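Local atomic coordinates of YueI protein (Bacillus subtilis, PDB entry 2OHW), a protein that is of unknown function but belongs to the DUF1694 family and folds as a compact alpha/beta domain built around a mixed four-stranded sheet. Residues Gln76-Ser79 with Ser80-Met84; Met7-Tyr10 with Leu11-Met15. All coordinates share one frame; numbering follows the deposited sequence.

Interaction 1: Gln76-Ser79 with Ser80-Met84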
# COMPACT_ATOMS: atom_id res chain seq x y z
N GLN A 76 -8.70 10.18 -10.51
CA GLN A 76 -7.57 10.96 -11.00
C GLN A 76 -6.33 10.88 -10.11
O GLN A 76 -5.22 11.12 -10.57
CB GLN A 76 -7.99 12.42 -11.25
CG GLN A 76 -8.27 13.21 -9.99
CD GLN A 76 -9.68 13.10 -9.48
OE1 GLN A 76 -10.49 12.28 -9.95
NE2 GLN A 76 -10.00 13.92 -8.49
N SER A 77 -6.53 10.51 -8.84
CA SER A 77 -5.44 10.38 -7.88
C SER A 77 -4.60 9.12 -8.09
O SER A 77 -3.39 9.12 -7.83
CB SER A 77 -5.98 10.38 -6.44
OG SER A 77 -6.72 11.57 -6.18
N TYR A 78 -5.23 8.05 -8.54
CA TYR A 78 -4.53 6.77 -8.65
C TYR A 78 -4.41 6.22 -10.05
O TYR A 78 -3.78 5.19 -10.27
CB TYR A 78 -5.17 5.70 -7.75
CG TYR A 78 -6.64 5.40 -8.00
CD1 TYR A 78 -7.04 4.60 -9.08
CD2 TYR A 78 -7.62 5.88 -7.14
CE1 TYR A 78 -8.39 4.30 -9.28
CE2 TYR A 78 -8.95 5.59 -7.34
CZ TYR A 78 -9.33 4.81 -8.42
OH TYR A 78 -10.66 4.55 -8.58
N SER A 79 -5.01 6.90 -11.02
CA SER A 79 -4.95 6.41 -12.39
C SER A 79 -3.54 6.20 -12.94
O SER A 79 -3.34 5.29 -13.74
CB SER A 79 -5.76 7.31 -13.30
OG SER A 79 -5.30 8.63 -13.20
N SER A 80 -2.58 7.02 -12.53
CA SER A 80 -1.20 6.83 -13.00
C SER A 80 -0.66 5.45 -12.60
O SER A 80 0.10 4.83 -13.34
CB SER A 80 -0.29 7.91 -12.42
OG SER A 80 -0.62 9.17 -12.95
N TYR A 81 -1.06 4.98 -11.41
CA TYR A 81 -0.58 3.69 -10.91
C TYR A 81 -1.22 2.55 -11.67
O TYR A 81 -0.60 1.50 -11.83
CB TYR A 81 -0.82 3.58 -9.40
CG TYR A 81 0.04 4.57 -8.65
CD1 TYR A 81 1.39 4.31 -8.42
CD2 TYR A 81 -0.48 5.81 -8.23
CE1 TYR A 81 2.21 5.25 -7.76
CE2 TYR A 81 0.32 6.74 -7.58
CZ TYR A 81 1.65 6.45 -7.34
OH TYR A 81 2.42 7.40 -6.69
N ILE A 82 -2.45 2.76 -12.15
CA ILE A 82 -3.12 1.74 -12.97
C ILE A 82 -2.39 1.60 -14.30
O ILE A 82 -2.22 0.47 -14.80
CB ILE A 82 -4.61 2.10 -13.18
CG1 ILE A 82 -5.38 1.87 -11.87
CG2 ILE A 82 -5.20 1.32 -14.39
CD1 ILE A 82 -6.88 2.24 -11.93
N GLN A 83 -1.95 2.73 -14.86
CA GLN A 83 -1.17 2.71 -16.11
C GLN A 83 0.11 1.91 -15.92
O GLN A 83 0.48 1.11 -16.78
CB GLN A 83 -0.82 4.13 -16.57
CG GLN A 83 -2.03 5.06 -16.79
CD GLN A 83 -2.79 4.76 -18.06
OE1 GLN A 83 -2.19 4.59 -19.12
NE2 GLN A 83 -4.11 4.72 -17.97
N MET A 84 0.78 2.15 -14.79
CA MET A 84 2.03 1.44 -14.47
C MET A 84 1.75 -0.05 -14.33
O MET A 84 2.50 -0.89 -14.87
CB MET A 84 2.64 1.94 -13.15
CG MET A 84 3.11 3.38 -13.11
SD MET A 84 3.76 3.82 -11.44
CE MET A 84 3.14 2.50 -10.42
O HOH W 1 -5.35 4.54 -15.56
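The backbone bonds of Y78 and S79 to Y81, I82 and Q83 show where helix 75-87 departs from regular alpha geometry. Y78 O accepts from Y81 N at 3.0 Å, a three-residue step whose N-H...O angle is 131° and whose donor stands 51° above the carbonyl plane. Y81 CB lies 3.5 Å from the same Y78 O. The four-residue step to I82 N is weak. Neither S80 N nor Y81 N makes a four-residue bond, so the helix is kinked here; the phi of Y78, more extended than in a regular helix, fits that reading. Regular geometry returns one residue on: Q83 N meets S79 O at 3.1 Å and 158°, while I82 N adds a weak bond to the same oxygen.

Water supplies a second polar link. It donates to S79 O at 2.8 Å and accepts from Q83 NE2 at 2.7 Å. Q83 CG, set beside its backbone N, lies 3.3 Å from S79 O, and the bend at chi2 then brings NE2 to the water. S79 O is thus approached by two backbone N-H groups and a water.

The apolar contact is between Y78 and I82. Their side chains run side by side in the same direction, and I82 CD1 touches the Y78 ring at its edge, in the ring plane, 3.7 Å from Y78 CE1.

The helix is the connection of a beta-alpha-beta unit between the parallel strands 65-70 and 92-95. Y78 and I82 both pack on I69, with I94 and F92 respectively alongside; Y81 reaches L67 and bonds through its hydroxyl to Y52 N, and M84 together with Y81 meets helix 53-60.

Interaction 2: Met7-Tyr10 with Leu11-Met15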
# COMPACT_ATOMS: atom_id res chain seq x y z
N MET A 7 -0.26 1.26 17.41
CA MET A 7 -0.47 1.23 15.95
C MET A 7 0.11 2.47 15.30
O MET A 7 0.71 2.40 14.22
CB MET A 7 -1.96 1.10 15.63
CG MET A 7 -2.35 1.19 14.13
SD MET A 7 -1.62 -0.09 13.04
CE MET A 7 -2.12 -1.53 13.93
N ASP A 8 -0.08 3.62 15.94
CA ASP A 8 0.50 4.86 15.43
C ASP A 8 2.01 4.74 15.35
O ASP A 8 2.60 5.25 14.40
CB ASP A 8 0.14 6.06 16.32
CG ASP A 8 -1.31 6.45 16.22
OD1 ASP A 8 -2.06 5.93 15.36
OD2 ASP A 8 -1.71 7.31 17.04
N LEU A 9 2.63 4.09 16.32
CA LEU A 9 4.07 3.95 16.31
C LEU A 9 4.48 3.02 15.17
O LEU A 9 5.43 3.32 14.44
CB LEU A 9 4.62 3.44 17.65
CG LEU A 9 6.16 3.55 17.73
CD1 LEU A 9 6.63 5.00 17.63
CD2 LEU A 9 6.72 2.91 18.99
N TYR A 10 3.75 1.93 15.00
CA TYR A 10 4.00 1.00 13.87
C TYR A 10 3.96 1.75 12.55
O TYR A 10 4.85 1.59 11.70
CB TYR A 10 2.93 -0.09 13.89
CG TYR A 10 3.00 -1.11 12.79
CD1 TYR A 10 3.86 -2.20 12.88
CD2 TYR A 10 2.15 -1.03 11.69
CE1 TYR A 10 3.91 -3.15 11.87
CE2 TYR A 10 2.19 -1.99 10.69
CZ TYR A 10 3.06 -3.06 10.79
OH TYR A 10 3.08 -4.05 9.82
N LEU A 11 2.93 2.57 12.37
CA LEU A 11 2.84 3.40 11.16
C LEU A 11 3.98 4.42 11.03
O LEU A 11 4.62 4.53 9.98
CB LEU A 11 1.49 4.10 11.09
CG LEU A 11 0.25 3.20 11.01
CD1 LEU A 11 -0.97 4.04 11.20
CD2 LEU A 11 0.22 2.52 9.63
N GLN A 12 4.26 5.15 12.10
CA GLN A 12 5.25 6.22 12.05
C GLN A 12 6.62 5.67 11.67
O GLN A 12 7.37 6.30 10.92
CB GLN A 12 5.30 6.93 13.41
CG GLN A 12 6.43 7.95 13.60
CD GLN A 12 6.30 8.61 14.95
OE1 GLN A 12 5.33 9.32 15.21
NE2 GLN A 12 7.26 8.35 15.83
N GLN A 13 6.91 4.46 12.16
CA GLN A 13 8.22 3.85 11.92
C GLN A 13 8.34 3.02 10.65
O GLN A 13 9.38 2.44 10.39
CB GLN A 13 8.65 3.04 13.13
CG GLN A 13 8.86 3.91 14.35
CD GLN A 13 9.66 3.22 15.41
OE1 GLN A 13 9.64 1.99 15.52
NE2 GLN A 13 10.35 4.01 16.22
N GLY A 14 7.28 2.96 9.86
CA GLY A 14 7.37 2.35 8.53
C GLY A 14 6.83 0.95 8.38
O GLY A 14 7.10 0.29 7.36
N MET A 15 6.10 0.47 9.37
CA MET A 15 5.33 -0.78 9.26
C MET A 15 6.22 -2.01 9.18
O MET A 15 5.99 -2.92 8.37
CB MET A 15 4.32 -0.71 8.09
CG MET A 15 3.29 0.48 8.18
SD MET A 15 2.26 0.71 6.67
CE MET A 15 3.52 1.28 5.52
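D8 O accepts the shortest hydrogen bond of this helix end, from Q12 N at 2.8 Å with an N-H...O angle of 158°. L11 N to M7 O and Q13 N to L9 O repeat the four-residue step on either side of it. The chain then leaves the helix through a Schellman motif. G14 has a positive phi, M15 N returns to Y10 O at 2.9 Å across five residues, and G14 N bonds to L11 O at 3.1 Å.

The Y10 ring also packs on M15, backbone and side chain alike. M15 CA makes a CH-pi contact over one face of the Y10 ring, 3.7 Å from its centroid and 16° off the normal, while M15 CB lies 3.6 Å from Y10 CE2. Y10 CG is anti to the backbone N (chi1 178°), swinging the ring along the helix toward the turn; its hydroxyl continues to G17 O. L28 and L19 pack on Y10 as well. Replacing Y10 by an alanine would probably leave the M15 backbone without its aromatic cover and G17 O without its hydroxyl partner.

M7 SD meets L11 CG more loosely, at 4.3 Å. The helix end is thus held by backbone bonds, and the ring face over M15 CA probably adds to them.

Overall arrangement
Interactions 1 and 2 are both local helix contacts, yet they hold different elements on opposite sides of the chain's centre, their own centres 26 Å apart and their nearest atoms about 14 Å apart. Each is partly buried. Interaction 1 lies inside helix 75-87, where Y78, Y81 and I82 pack on the sheet beside an irregular turn while S79 and Q83 share a water. Interaction 2 terminates the N-terminal helix 5-12, which packs on helix 22-28 and nearby loops. Aromatic use differs accordingly: an in-plane edge contact with an aliphatic methyl in the first, a ring face over backbone in the second.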